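Local atomic coordinates of DNA polymerase (Bacillus phage phi29, PDB entry 2PY5), a protein that replicates the viral DNA by protein-primed, processive, strand-displacing synthesis and proofreads it with a 3'-5' exonuclease. Residues R6-E14 with A26-E37; V54-L63 with K114-L123. The protein carries 2 engineered substitutions. One frame throughout, in Å; residues are numbered along the deposited sequence.

Contact 1: residues R6-E14 with A26-E37; sequences RKMYSCAFE and AYGYMNIEDHSE. Engineered in segment 6-14: Ala12 (natural residue Asp). With nucleotides of chain A.
Tyr9 OH donates to Glu37 OE2 at 2.6 Å, the shortest polar bond between the two segments. Beside it Lys7 NZ forms a salt bridge with Glu37 OE1 at 3.1 Å. Both oxygens are met on their syn sides, somewhat out of the carboxylate plane. OE2 lies at the edge of the Tyr9 ring, and the ring and carboxylate planes stand 79° apart. Glu37 reaches there because CG is anti to the backbone N (chi1 -177°) and the chain then runs out extended. Next to this site, strands 8-14 and 26-31 form an antiparallel hairpin. Its hydrogen-bonded pairs are Ser10 with Met30, Ala12 with Gly28 and Glu14 with Ala26. The Tyr9 and Tyr29 rings meet obliquely on one face, CD2 to CD1 at 3.7 Å. Just past the last paired residues Ile32 CD1 packs on Met8 CB at 3.8 Å. Ala12 is engineered in place of the natural Asp. At the far end Glu14 OE1 accepts from O3' of DT7 of chain A at 2.7 Å. Glu14 is essential for exonucleolysis. Back at Glu37, the lysine charge and the tyrosine hydroxyl probably stabilise the ionised carboxylate.

Contact 2: residues V54-L63 with K114-L123; sequences VQADLYFHNL and KIHTVIYDSL. With nucleotides of chain A.
The single-stranded DNA site of the exonuclease is lined here by His61, Asn62, Ser122 and Leu123. His61 ND1 and Ser122 OG share a hydrogen bond of 2.8 Å, in which either could be the donor. Leu123 CB lies over one face of the His61 ring, and Leu123 CD1 comes within 3.6 Å of His61 NE2, which is also bonded to Phe128 O. Asn62 ND2 donates to O4' of DT6 of chain A at 3.0 Å. Strands 57-60 and 114-121 run parallel in the central sheet of the exonuclease domain, and this site sits at their C-terminal ends. Asp121 is the N-cap of the helix that follows. With chi1 at -170° its carboxylate swings away from its own backbone N, which brings OD1 between Leu63 N at 3.0 Å and Leu123 N at 3.1 Å. The two donors bond to it from opposite faces of the carboxylate plane. OD2 pairs with Lys124. Away from the DNA, Ile119 CG2 sits at the edge of the Phe60 ring, 3.6 Å from CD1, and also touches Leu63. On the other face of the sheet the Tyr59 ring lies oblique to that of Tyr120, and Tyr59 CE2 packs on Tyr120 CB at 3.6 Å.

Overall arrangement
Contacts 1 and 2 are neighbours in one mixed sheet of the exonuclease region, with centres about 10 Å apart. Strand 8-15 belongs to contact 1 and strand 57-60 to contact 2. The two strands run side by side, and backbone bonds probably join Tyr9 and Cys11 to Tyr59. Arg6 also reaches across to Asp57. Both contacts are largely buried, but contact 1 has exposed residues at its Lys7 and Glu33 end, while contact 2 has none. Contact 1 is an antiparallel hairpin, and contact 2 a parallel pair of strands distant in sequence. Both reach the DNA at one end of their strands, contact 1 through an acceptor and contact 2 through a donor.

Contact 1: residues R6-E14 with A26-E37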
loop_
_atom_site.group_PDB
_atom_site.type_symbol
_atom_site.label_atom_id
_atom_site.label_comp_id
_atom_site.label_asym_id
_atom_site.label_seq_id
_atom_site.Cartn_x
_atom_site.Cartn_y
_atom_site.Cartn_z
ATOM N N ARG F 6 -16.272 -25.151 -0.970
ATOM C CA ARG F 6 -17.070 -23.974 -0.646
ATOM C C ARG F 6 -17.239 -23.034 -1.832
ATOM O O ARG F 6 -16.280 -22.729 -2.540
ATOM C CB ARG F 6 -16.440 -23.194 0.514
ATOM C CG ARG F 6 -16.391 -23.977 1.804
ATOM C CD ARG F 6 -15.500 -23.330 2.811
ATOM N NE ARG F 6 -16.113 -22.126 3.370
ATOM C CZ ARG F 6 -17.104 -22.127 4.250
ATOM N NH1 ARG F 6 -17.603 -23.259 4.715
ATOM N NH2 ARG F 6 -17.591 -20.976 4.685
ATOM N N LYS F 7 -18.464 -22.547 -2.007
ATOM C CA LYS F 7 -18.758 -21.517 -2.989
ATOM C C LYS F 7 -18.166 -20.186 -2.544
ATOM O O LYS F 7 -17.874 -20.004 -1.354
ATOM C CB LYS F 7 -20.265 -21.379 -3.177
ATOM C CG LYS F 7 -20.924 -22.557 -3.901
ATOM C CD LYS F 7 -22.432 -22.329 -3.990
ATOM C CE LYS F 7 -23.038 -22.804 -5.287
ATOM N NZ LYS F 7 -24.444 -22.289 -5.439
ATOM N N MET F 8 -17.986 -19.281 -3.509
ATOM C CA MET F 8 -17.430 -17.952 -3.273
ATOM C C MET F 8 -18.312 -16.905 -3.923
ATOM O O MET F 8 -18.715 -17.053 -5.088
ATOM C CB MET F 8 -16.023 -17.823 -3.857
ATOM C CG MET F 8 -15.073 -18.933 -3.465
ATOM S SD MET F 8 -13.529 -18.902 -4.411
ATOM C CE MET F 8 -14.100 -19.140 -6.092
ATOM N N TYR F 9 -18.559 -15.833 -3.184
ATOM C CA TYR F 9 -19.423 -14.757 -3.663
ATOM C C TYR F 9 -18.756 -13.424 -3.532
ATOM O O TYR F 9 -18.101 -13.158 -2.534
ATOM C CB TYR F 9 -20.730 -14.719 -2.861
ATOM C CG TYR F 9 -21.622 -15.917 -3.105
ATOM C CD1 TYR F 9 -21.425 -17.107 -2.414
ATOM C CD2 TYR F 9 -22.642 -15.860 -4.039
ATOM C CE1 TYR F 9 -22.240 -18.200 -2.628
ATOM C CE2 TYR F 9 -23.442 -16.941 -4.279
ATOM C CZ TYR F 9 -23.250 -18.123 -3.577
ATOM O OH TYR F 9 -24.067 -19.212 -3.825
ATOM N N SER F 10 -18.989 -12.582 -4.529
ATOM C CA SER F 10 -18.694 -11.158 -4.503
ATOM C C SER F 10 -19.921 -10.377 -4.046
ATOM O O SER F 10 -20.993 -10.521 -4.630
ATOM C CB SER F 10 -18.335 -10.702 -5.918
ATOM O OG SER F 10 -18.108 -9.317 -5.948
ATOM N N CYS F 11 -19.739 -9.543 -3.020
ATOM C CA CYS F 11 -20.852 -8.836 -2.364
ATOM C C CYS F 11 -20.634 -7.336 -2.261
ATOM O O CYS F 11 -19.522 -6.860 -2.287
ATOM C CB CYS F 11 -21.007 -9.392 -0.954
ATOM S SG CYS F 11 -21.348 -11.165 -0.869
ATOM N N ALA F 12 -21.725 -6.586 -2.127
ATOM C CA ALA F 12 -21.640 -5.145 -1.888
ATOM C C ALA F 12 -22.884 -4.662 -1.172
ATOM O O ALA F 12 -23.954 -5.273 -1.282
ATOM C CB ALA F 12 -21.499 -4.392 -3.192
ATOM N N PHE F 13 -22.722 -3.567 -0.429
ATOM C CA PHE F 13 -23.850 -2.824 0.136
ATOM C C PHE F 13 -23.870 -1.397 -0.393
ATOM O O PHE F 13 -22.817 -0.797 -0.655
ATOM C CB PHE F 13 -23.711 -2.678 1.646
ATOM C CG PHE F 13 -23.782 -3.966 2.445
ATOM C CD1 PHE F 13 -23.080 -4.055 3.626
ATOM C CD2 PHE F 13 -24.568 -5.043 2.056
ATOM C CE1 PHE F 13 -23.153 -5.168 4.422
ATOM C CE2 PHE F 13 -24.637 -6.171 2.833
ATOM C CZ PHE F 13 -23.914 -6.239 4.026
ATOM N N GLU F 14 -25.072 -0.841 -0.535
ATOM C CA GLU F 14 -25.251 0.609 -0.625
ATOM C C GLU F 14 -25.899 1.029 0.680
ATOM O O GLU F 14 -26.772 0.331 1.209
ATOM C CB GLU F 14 -26.099 1.026 -1.820
ATOM C CG GLU F 14 -25.625 0.495 -3.164
ATOM C CD GLU F 14 -24.254 1.020 -3.605
ATOM O OE1 GLU F 14 -23.758 2.039 -3.073
ATOM O OE2 GLU F 14 -23.678 0.398 -4.523
ATOM N N ALA F 26 -29.357 -1.264 0.088
ATOM C CA ALA F 26 -29.251 -2.291 -0.946
ATOM C C ALA F 26 -28.102 -3.238 -0.657
ATOM O O ALA F 26 -27.093 -2.835 -0.095
ATOM C CB ALA F 26 -29.064 -1.668 -2.329
ATOM N N TYR F 27 -28.288 -4.510 -1.016
ATOM C CA TYR F 27 -27.203 -5.482 -1.039
ATOM C C TYR F 27 -27.183 -6.160 -2.398
ATOM O O TYR F 27 -28.197 -6.215 -3.101
ATOM C CB TYR F 27 -27.376 -6.548 0.048
ATOM C CG TYR F 27 -28.488 -7.562 -0.225
ATOM C CD1 TYR F 27 -28.283 -8.658 -1.076
ATOM C CD2 TYR F 27 -29.748 -7.422 0.351
ATOM C CE1 TYR F 27 -29.308 -9.588 -1.325
ATOM C CE2 TYR F 27 -30.757 -8.351 0.113
ATOM C CZ TYR F 27 -30.527 -9.431 -0.738
ATOM O OH TYR F 27 -31.531 -10.352 -0.995
ATOM N N GLY F 28 -26.025 -6.715 -2.741
ATOM C CA GLY F 28 -25.901 -7.583 -3.896
ATOM C C GLY F 28 -24.925 -8.679 -3.548
ATOM O O GLY F 28 -23.944 -8.440 -2.830
ATOM N N TYR F 29 -25.205 -9.883 -4.037
ATOM C CA TYR F 29 -24.217 -10.971 -4.074
ATOM C C TYR F 29 -24.190 -11.639 -5.428
ATOM O O TYR F 29 -25.189 -11.690 -6.105
ATOM C CB TYR F 29 -24.434 -12.004 -2.952
ATOM C CG TYR F 29 -25.696 -12.840 -3.027
ATOM C CD1 TYR F 29 -25.815 -13.901 -3.946
ATOM C CD2 TYR F 29 -26.752 -12.604 -2.160
ATOM C CE1 TYR F 29 -26.964 -14.681 -4.008
ATOM C CE2 TYR F 29 -27.904 -13.383 -2.214
ATOM C CZ TYR F 29 -27.995 -14.431 -3.139
ATOM O OH TYR F 29 -29.131 -15.210 -3.214
ATOM N N MET F 30 -23.015 -12.138 -5.816
ATOM C CA MET F 30 -22.832 -12.795 -7.107
ATOM C C MET F 30 -21.793 -13.907 -6.945
ATOM O O MET F 30 -20.710 -13.667 -6.441
ATOM C CB MET F 30 -22.373 -11.790 -8.175
ATOM C CG MET F 30 -22.101 -12.429 -9.529
ATOM S SD MET F 30 -21.762 -11.266 -10.862
ATOM C CE MET F 30 -23.403 -10.682 -11.242
ATOM N N ASN F 31 -22.153 -15.115 -7.403
ATOM C CA ASN F 31 -21.279 -16.294 -7.364
ATOM C C ASN F 31 -20.090 -16.028 -8.301
ATOM O O ASN F 31 -20.273 -15.797 -9.488
ATOM C CB ASN F 31 -22.114 -17.496 -7.801
ATOM C CG ASN F 31 -21.406 -18.834 -7.658
ATOM O OD1 ASN F 31 -22.063 -19.870 -7.474
ATOM N ND2 ASN F 31 -20.115 -18.839 -7.775
ATOM N N ILE F 32 -18.893 -16.026 -7.726
ATOM C CA ILE F 32 -17.650 -15.702 -8.439
ATOM C C ILE F 32 -17.363 -16.693 -9.561
ATOM O O ILE F 32 -16.771 -16.332 -10.593
ATOM C CB ILE F 32 -16.475 -15.639 -7.425
ATOM C CG1 ILE F 32 -16.624 -14.396 -6.553
ATOM C CG2 ILE F 32 -15.099 -15.619 -8.111
ATOM C CD1 ILE F 32 -15.670 -14.354 -5.351
ATOM N N GLU F 33 -17.798 -17.932 -9.365
ATOM C CA GLU F 33 -17.610 -18.993 -10.360
ATOM C C GLU F 33 -18.704 -19.007 -11.416
ATOM O O GLU F 33 -18.455 -19.424 -12.538
ATOM C CB GLU F 33 -17.530 -20.363 -9.676
ATOM C CG GLU F 33 -16.390 -20.475 -8.672
ATOM C CD GLU F 33 -16.321 -21.846 -8.023
ATOM O OE1 GLU F 33 -17.266 -22.202 -7.288
ATOM O OE2 GLU F 33 -15.318 -22.566 -8.254
ATOM N N ASP F 34 -19.911 -18.561 -11.058
ATOM C CA ASP F 34 -21.053 -18.545 -11.960
ATOM C C ASP F 34 -21.756 -17.206 -11.848
ATOM O O ASP F 34 -22.697 -17.040 -11.052
ATOM C CB ASP F 34 -22.027 -19.684 -11.624
ATOM C CG ASP F 34 -23.297 -19.651 -12.469
ATOM O OD1 ASP F 34 -23.329 -18.946 -13.507
ATOM O OD2 ASP F 34 -24.271 -20.329 -12.088
ATOM N N HIS F 35 -21.313 -16.256 -12.667
ATOM C CA HIS F 35 -21.782 -14.874 -12.557
ATOM C C HIS F 35 -23.268 -14.746 -12.903
ATOM O O HIS F 35 -23.832 -13.665 -12.790
ATOM C CB HIS F 35 -20.911 -13.904 -13.398
ATOM C CG HIS F 35 -19.445 -13.963 -13.081
ATOM N ND1 HIS F 35 -18.482 -13.533 -13.967
ATOM C CD2 HIS F 35 -18.776 -14.429 -12.001
ATOM C CE1 HIS F 35 -17.282 -13.722 -13.440
ATOM N NE2 HIS F 35 -17.432 -14.264 -12.246
ATOM N N SER F 36 -23.910 -15.849 -13.303
ATOM C CA SER F 36 -25.354 -15.873 -13.538
ATOM C C SER F 36 -26.179 -16.037 -12.252
ATOM O O SER F 36 -27.370 -15.725 -12.238
ATOM C CB SER F 36 -25.728 -16.982 -14.547
ATOM O OG SER F 36 -25.856 -18.255 -13.925
ATOM N N GLU F 37 -25.552 -16.536 -11.184
ATOM C CA GLU F 37 -26.217 -16.681 -9.885
ATOM C C GLU F 37 -25.955 -15.438 -9.044
ATOM O O GLU F 37 -24.839 -15.234 -8.537
ATOM C CB GLU F 37 -25.699 -17.903 -9.122
ATOM C CG GLU F 37 -26.424 -18.127 -7.801
ATOM C CD GLU F 37 -25.676 -19.006 -6.832
ATOM O OE1 GLU F 37 -24.850 -19.841 -7.275
ATOM O OE2 GLU F 37 -25.934 -18.872 -5.616
ATOM P P DT A 7 -19.089 2.325 -2.717
ATOM O OP1 DT A 7 -19.853 1.344 -3.504
ATOM O OP2 DT A 7 -18.379 3.427 -3.398
ATOM O "O5'" DT A 7 -20.033 3.041 -1.644
ATOM C "C5'" DT A 7 -20.789 2.290 -0.707
ATOM C "C4'" DT A 7 -21.590 3.264 0.138
ATOM O "O4'" DT A 7 -20.689 4.171 0.802
ATOM C "C3'" DT A 7 -22.554 4.177 -0.623
ATOM O "O3'" DT A 7 -23.827 3.563 -0.863
ATOM C "C2'" DT A 7 -22.694 5.326 0.366
ATOM C "C1'" DT A 7 -21.305 5.435 0.969
ATOM N N1 DT A 7 -20.439 6.498 0.341
ATOM C C2 DT A 7 -20.565 7.778 0.821
ATOM O O2 DT A 7 -21.339 8.086 1.709
ATOM N N3 DT A 7 -19.750 8.700 0.226
ATOM C C4 DT A 7 -18.833 8.472 -0.780
ATOM O O4 DT A 7 -18.146 9.388 -1.245
ATOM C C5 DT A 7 -18.746 7.109 -1.241
ATOM C C7 DT A 7 -17.779 6.750 -2.329
ATOM C C6 DT A 7 -19.539 6.186 -0.670
HETATM O O HOH W 1 -18.605 -20.369 -6.073
#

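Contact 2: residues V54-L63 with K114-L123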
loop_
_atom_site.group_PDB
_atom_site.type_symbol
_atom_site.label_atom_id
_atom_site.label_comp_id
_atom_site.label_asym_id
_atom_site.label_seq_id
_atom_site.Cartn_x
_atom_site.Cartn_y
_atom_site.Cartn_z
ATOM N N VAL F 54 -25.611 -19.913 3.757
ATOM C CA VAL F 54 -24.911 -20.205 2.485
ATOM C C VAL F 54 -23.617 -20.992 2.655
ATOM O O VAL F 54 -23.160 -21.624 1.702
ATOM C CB VAL F 54 -24.690 -18.913 1.624
ATOM C CG1 VAL F 54 -23.654 -17.997 2.248
ATOM C CG2 VAL F 54 -24.349 -19.254 0.176
ATOM N N GLN F 55 -23.043 -20.998 3.863
ATOM C CA GLN F 55 -21.819 -21.787 4.128
ATOM C C GLN F 55 -20.776 -21.548 3.036
ATOM O O GLN F 55 -20.259 -22.502 2.423
ATOM C CB GLN F 55 -22.126 -23.294 4.211
ATOM C CG GLN F 55 -23.108 -23.691 5.292
ATOM C CD GLN F 55 -23.114 -25.183 5.521
ATOM O OE1 GLN F 55 -22.059 -25.798 5.714
ATOM N NE2 GLN F 55 -24.301 -25.782 5.509
ATOM N N ALA F 56 -20.474 -20.275 2.788
ATOM C CA ALA F 56 -19.591 -19.893 1.700
ATOM C C ALA F 56 -18.499 -18.928 2.141
ATOM O O ALA F 56 -18.429 -18.488 3.299
ATOM C CB ALA F 56 -20.406 -19.287 0.533
ATOM N N ASP F 57 -17.643 -18.594 1.191
ATOM C CA ASP F 57 -16.666 -17.547 1.356
ATOM C C ASP F 57 -17.167 -16.307 0.618
ATOM O O ASP F 57 -17.396 -16.363 -0.592
ATOM C CB ASP F 57 -15.345 -17.977 0.731
ATOM C CG ASP F 57 -14.665 -19.106 1.482
ATOM O OD1 ASP F 57 -15.116 -19.480 2.587
ATOM O OD2 ASP F 57 -13.647 -19.620 0.952
ATOM N N LEU F 58 -17.322 -15.198 1.338
ATOM C CA LEU F 58 -17.848 -13.955 0.771
ATOM C C LEU F 58 -16.744 -12.938 0.738
ATOM O O LEU F 58 -15.859 -12.943 1.596
ATOM C CB LEU F 58 -18.989 -13.377 1.609
ATOM C CG LEU F 58 -20.133 -14.288 2.022
ATOM C CD1 LEU F 58 -21.291 -13.475 2.688
ATOM C CD2 LEU F 58 -20.604 -15.188 0.869
ATOM N N TYR F 59 -16.818 -12.062 -0.249
ATOM C CA TYR F 59 -15.853 -10.982 -0.419
ATOM C C TYR F 59 -16.568 -9.660 -0.559
ATOM O O TYR F 59 -17.480 -9.538 -1.396
ATOM C CB TYR F 59 -15.031 -11.228 -1.688
ATOM C CG TYR F 59 -14.086 -12.377 -1.529
ATOM C CD1 TYR F 59 -14.506 -13.693 -1.727
ATOM C CD2 TYR F 59 -12.772 -12.148 -1.138
ATOM C CE1 TYR F 59 -13.632 -14.751 -1.555
ATOM C CE2 TYR F 59 -11.894 -13.197 -0.965
ATOM C CZ TYR F 59 -12.326 -14.490 -1.160
ATOM O OH TYR F 59 -11.442 -15.541 -0.978
ATOM N N PHE F 60 -16.167 -8.674 0.243
ATOM C CA PHE F 60 -16.586 -7.288 0.054
ATOM C C PHE F 60 -15.342 -6.504 -0.287
ATOM O O PHE F 60 -14.240 -6.799 0.243
ATOM C CB PHE F 60 -17.211 -6.685 1.324
ATOM C CG PHE F 60 -18.616 -7.163 1.607
ATOM C CD1 PHE F 60 -18.843 -8.386 2.225
ATOM C CD2 PHE F 60 -19.700 -6.368 1.284
ATOM C CE1 PHE F 60 -20.117 -8.804 2.502
ATOM C CE2 PHE F 60 -20.991 -6.803 1.562
ATOM C CZ PHE F 60 -21.188 -8.015 2.178
ATOM N N HIS F 61 -15.498 -5.494 -1.135
ATOM C CA HIS F 61 -14.373 -4.600 -1.454
ATOM C C HIS F 61 -14.288 -3.493 -0.409
ATOM O O HIS F 61 -15.194 -2.664 -0.279
ATOM C CB HIS F 61 -14.480 -4.011 -2.850
ATOM C CG HIS F 61 -13.148 -3.735 -3.471
ATOM N ND1 HIS F 61 -12.228 -4.727 -3.708
ATOM C CD2 HIS F 61 -12.561 -2.576 -3.857
ATOM C CE1 HIS F 61 -11.144 -4.201 -4.247
ATOM N NE2 HIS F 61 -11.315 -2.894 -4.339
ATOM N N ASN F 62 -13.161 -3.464 0.300
ATOM C CA ASN F 62 -12.965 -2.611 1.466
ATOM C C ASN F 62 -13.899 -3.007 2.620
ATOM O O ASN F 62 -14.776 -2.266 3.054
ATOM C CB ASN F 62 -13.069 -1.130 1.117
ATOM C CG ASN F 62 -12.569 -0.234 2.226
ATOM O OD1 ASN F 62 -11.600 -0.556 2.919
ATOM N ND2 ASN F 62 -13.211 0.935 2.385
ATOM N N LEU F 63 -13.661 -4.214 3.121
ATOM C CA LEU F 63 -14.392 -4.796 4.219
ATOM C C LEU F 63 -14.503 -3.898 5.452
ATOM O O LEU F 63 -15.466 -4.015 6.198
ATOM C CB LEU F 63 -13.752 -6.156 4.571
ATOM C CG LEU F 63 -14.439 -6.959 5.670
ATOM C CD1 LEU F 63 -15.824 -7.384 5.264
ATOM C CD2 LEU F 63 -13.576 -8.147 6.105
ATOM N N LYS F 114 -18.933 -28.560 10.061
ATOM C CA LYS F 114 -18.757 -27.252 10.693
ATOM C C LYS F 114 -19.481 -26.202 9.848
ATOM O O LYS F 114 -19.131 -26.002 8.693
ATOM C CB LYS F 114 -17.260 -26.935 10.771
ATOM C CG LYS F 114 -16.894 -25.505 10.966
ATOM C CD LYS F 114 -17.269 -24.990 12.316
ATOM C CE LYS F 114 -16.631 -23.601 12.511
ATOM N NZ LYS F 114 -17.301 -22.791 13.561
ATOM N N ILE F 115 -20.474 -25.529 10.430
ATOM C CA ILE F 115 -21.316 -24.607 9.678
ATOM C C ILE F 115 -20.852 -23.178 9.925
ATOM O O ILE F 115 -20.973 -22.664 11.038
ATOM C CB ILE F 115 -22.806 -24.710 10.100
ATOM C CG1 ILE F 115 -23.295 -26.154 10.129
ATOM C CG2 ILE F 115 -23.678 -23.808 9.185
ATOM C CD1 ILE F 115 -23.069 -26.915 8.839
ATOM N N HIS F 116 -20.331 -22.541 8.887
ATOM C CA HIS F 116 -19.901 -21.163 8.998
ATOM C C HIS F 116 -19.817 -20.472 7.657
ATOM O O HIS F 116 -19.719 -21.123 6.635
ATOM C CB HIS F 116 -18.553 -21.076 9.742
ATOM C CG HIS F 116 -17.343 -21.488 8.942
ATOM N ND1 HIS F 116 -17.180 -22.740 8.386
ATOM C CD2 HIS F 116 -16.197 -20.816 8.680
ATOM C CE1 HIS F 116 -16.002 -22.804 7.783
ATOM N NE2 HIS F 116 -15.387 -21.652 7.952
ATOM N N THR F 117 -19.840 -19.142 7.692
ATOM C CA THR F 117 -19.623 -18.322 6.526
ATOM C C THR F 117 -18.503 -17.377 6.855
ATOM O O THR F 117 -18.534 -16.714 7.909
ATOM C CB THR F 117 -20.895 -17.566 6.114
ATOM O OG1 THR F 117 -21.867 -18.522 5.662
ATOM C CG2 THR F 117 -20.601 -16.521 4.989
ATOM N N VAL F 118 -17.503 -17.328 5.979
ATOM C CA VAL F 118 -16.322 -16.458 6.165
ATOM C C VAL F 118 -16.415 -15.303 5.195
ATOM O O VAL F 118 -16.785 -15.486 4.041
ATOM C CB VAL F 118 -14.972 -17.190 6.009
ATOM C CG1 VAL F 118 -13.822 -16.285 6.522
ATOM C CG2 VAL F 118 -14.971 -18.518 6.770
ATOM N N ILE F 119 -16.137 -14.101 5.693
ATOM C CA ILE F 119 -16.190 -12.906 4.906
ATOM C C ILE F 119 -14.800 -12.282 4.870
ATOM O O ILE F 119 -14.217 -11.971 5.923
ATOM C CB ILE F 119 -17.195 -11.898 5.505
ATOM C CG1 ILE F 119 -18.529 -12.601 5.805
ATOM C CG2 ILE F 119 -17.438 -10.748 4.521
ATOM C CD1 ILE F 119 -19.623 -11.702 6.380
ATOM N N TYR F 120 -14.304 -12.081 3.656
ATOM C CA TYR F 120 -12.983 -11.541 3.399
ATOM C C TYR F 120 -13.027 -10.166 2.724
ATOM O O TYR F 120 -14.069 -9.726 2.229
ATOM C CB TYR F 120 -12.241 -12.494 2.503
ATOM C CG TYR F 120 -11.949 -13.852 3.098
ATOM C CD1 TYR F 120 -12.541 -14.990 2.576
ATOM C CD2 TYR F 120 -11.037 -14.009 4.132
ATOM C CE1 TYR F 120 -12.245 -16.231 3.081
ATOM C CE2 TYR F 120 -10.753 -15.254 4.663
ATOM C CZ TYR F 120 -11.355 -16.370 4.117
ATOM O OH TYR F 120 -11.087 -17.641 4.605
ATOM N N ASP F 121 -11.872 -9.514 2.678
ATOM C CA ASP F 121 -11.701 -8.231 1.997
ATOM C C ASP F 121 -11.060 -8.443 0.617
ATOM O O ASP F 121 -9.854 -8.778 0.523
ATOM C CB ASP F 121 -10.818 -7.326 2.868
ATOM C CG ASP F 121 -10.770 -5.897 2.391
ATOM O OD1 ASP F 121 -11.544 -5.536 1.466
ATOM O OD2 ASP F 121 -9.966 -5.118 2.970
ATOM N N SER F 122 -11.819 -8.223 -0.460
ATOM C CA SER F 122 -11.219 -8.284 -1.805
ATOM C C SER F 122 -10.178 -7.172 -2.023
ATOM O O SER F 122 -9.312 -7.299 -2.900
ATOM C CB SER F 122 -12.262 -8.267 -2.914
ATOM O OG SER F 122 -13.156 -7.190 -2.773
ATOM N N LEU F 123 -10.212 -6.106 -1.218
ATOM C CA LEU F 123 -9.166 -5.062 -1.317
ATOM C C LEU F 123 -7.779 -5.599 -0.948
ATOM O O LEU F 123 -6.735 -5.084 -1.421
ATOM C CB LEU F 123 -9.509 -3.843 -0.455
ATOM C CG LEU F 123 -8.633 -2.606 -0.627
ATOM C CD1 LEU F 123 -8.668 -2.033 -2.023
ATOM C CD2 LEU F 123 -9.058 -1.540 0.392
ATOM P P DT A 6 -13.416 1.787 -3.673
ATOM O OP1 DT A 6 -13.744 0.669 -4.549
ATOM O OP2 DT A 6 -13.363 3.163 -4.179
ATOM O "O5'" DT A 6 -14.517 1.868 -2.504
ATOM C "C5'" DT A 6 -15.060 0.684 -1.944
ATOM C "C4'" DT A 6 -15.930 1.097 -0.779
ATOM O "O4'" DT A 6 -15.148 1.747 0.237
ATOM C "C3'" DT A 6 -16.995 2.118 -1.159
ATOM O "O3'" DT A 6 -18.141 1.487 -1.728
ATOM C "C2'" DT A 6 -17.270 2.800 0.174
ATOM C "C1'" DT A 6 -15.957 2.674 0.939
ATOM N N1 DT A 6 -15.173 3.941 1.030
ATOM C C2 DT A 6 -14.629 4.277 2.244
ATOM O O2 DT A 6 -14.748 3.603 3.248
ATOM N N3 DT A 6 -13.930 5.459 2.236
ATOM C C4 DT A 6 -13.717 6.300 1.156
ATOM O O4 DT A 6 -13.062 7.333 1.267
ATOM C C5 DT A 6 -14.291 5.868 -0.093
ATOM C C7 DT A 6 -14.128 6.690 -1.327
ATOM C C6 DT A 6 -14.991 4.716 -0.099
ATOM P P DT A 5 -7.219 3.702 -2.811
ATOM O OP1 DT A 5 -6.240 2.666 -3.212
ATOM O OP2 DT A 5 -7.278 4.992 -3.522
ATOM O "O5'" DT A 5 -8.688 3.034 -2.861
ATOM C "C5'" DT A 5 -8.881 1.706 -2.456
ATOM C "C4'" DT A 5 -10.109 1.616 -1.597
ATOM O "O4'" DT A 5 -9.825 2.277 -0.360
ATOM C "C3'" DT A 5 -11.342 2.317 -2.135
ATOM O "O3'" DT A 5 -12.072 1.398 -2.899
ATOM C "C2'" DT A 5 -12.102 2.734 -0.886
ATOM C "C1'" DT A 5 -11.018 2.797 0.173
ATOM N N1 DT A 5 -10.664 4.149 0.614
ATOM C C2 DT A 5 -10.744 4.411 1.951
ATOM O O2 DT A 5 -11.133 3.589 2.776
ATOM N N3 DT A 5 -10.397 5.687 2.275
ATOM C C4 DT A 5 -9.954 6.679 1.417
ATOM O O4 DT A 5 -9.669 7.794 1.836
ATOM C C5 DT A 5 -9.877 6.332 0.026
ATOM C C7 DT A 5 -9.422 7.331 -0.989
ATOM C C6 DT A 5 -10.233 5.086 -0.318
HETATM O O HOH W 2 -19.723 -24.477 6.590
HETATM O O HOH W 3 -23.168 -20.703 6.859
HETATM O O HOH W 4 -12.619 -20.018 4.087
HETATM O O HOH W 5 -10.892 -2.915 4.200
#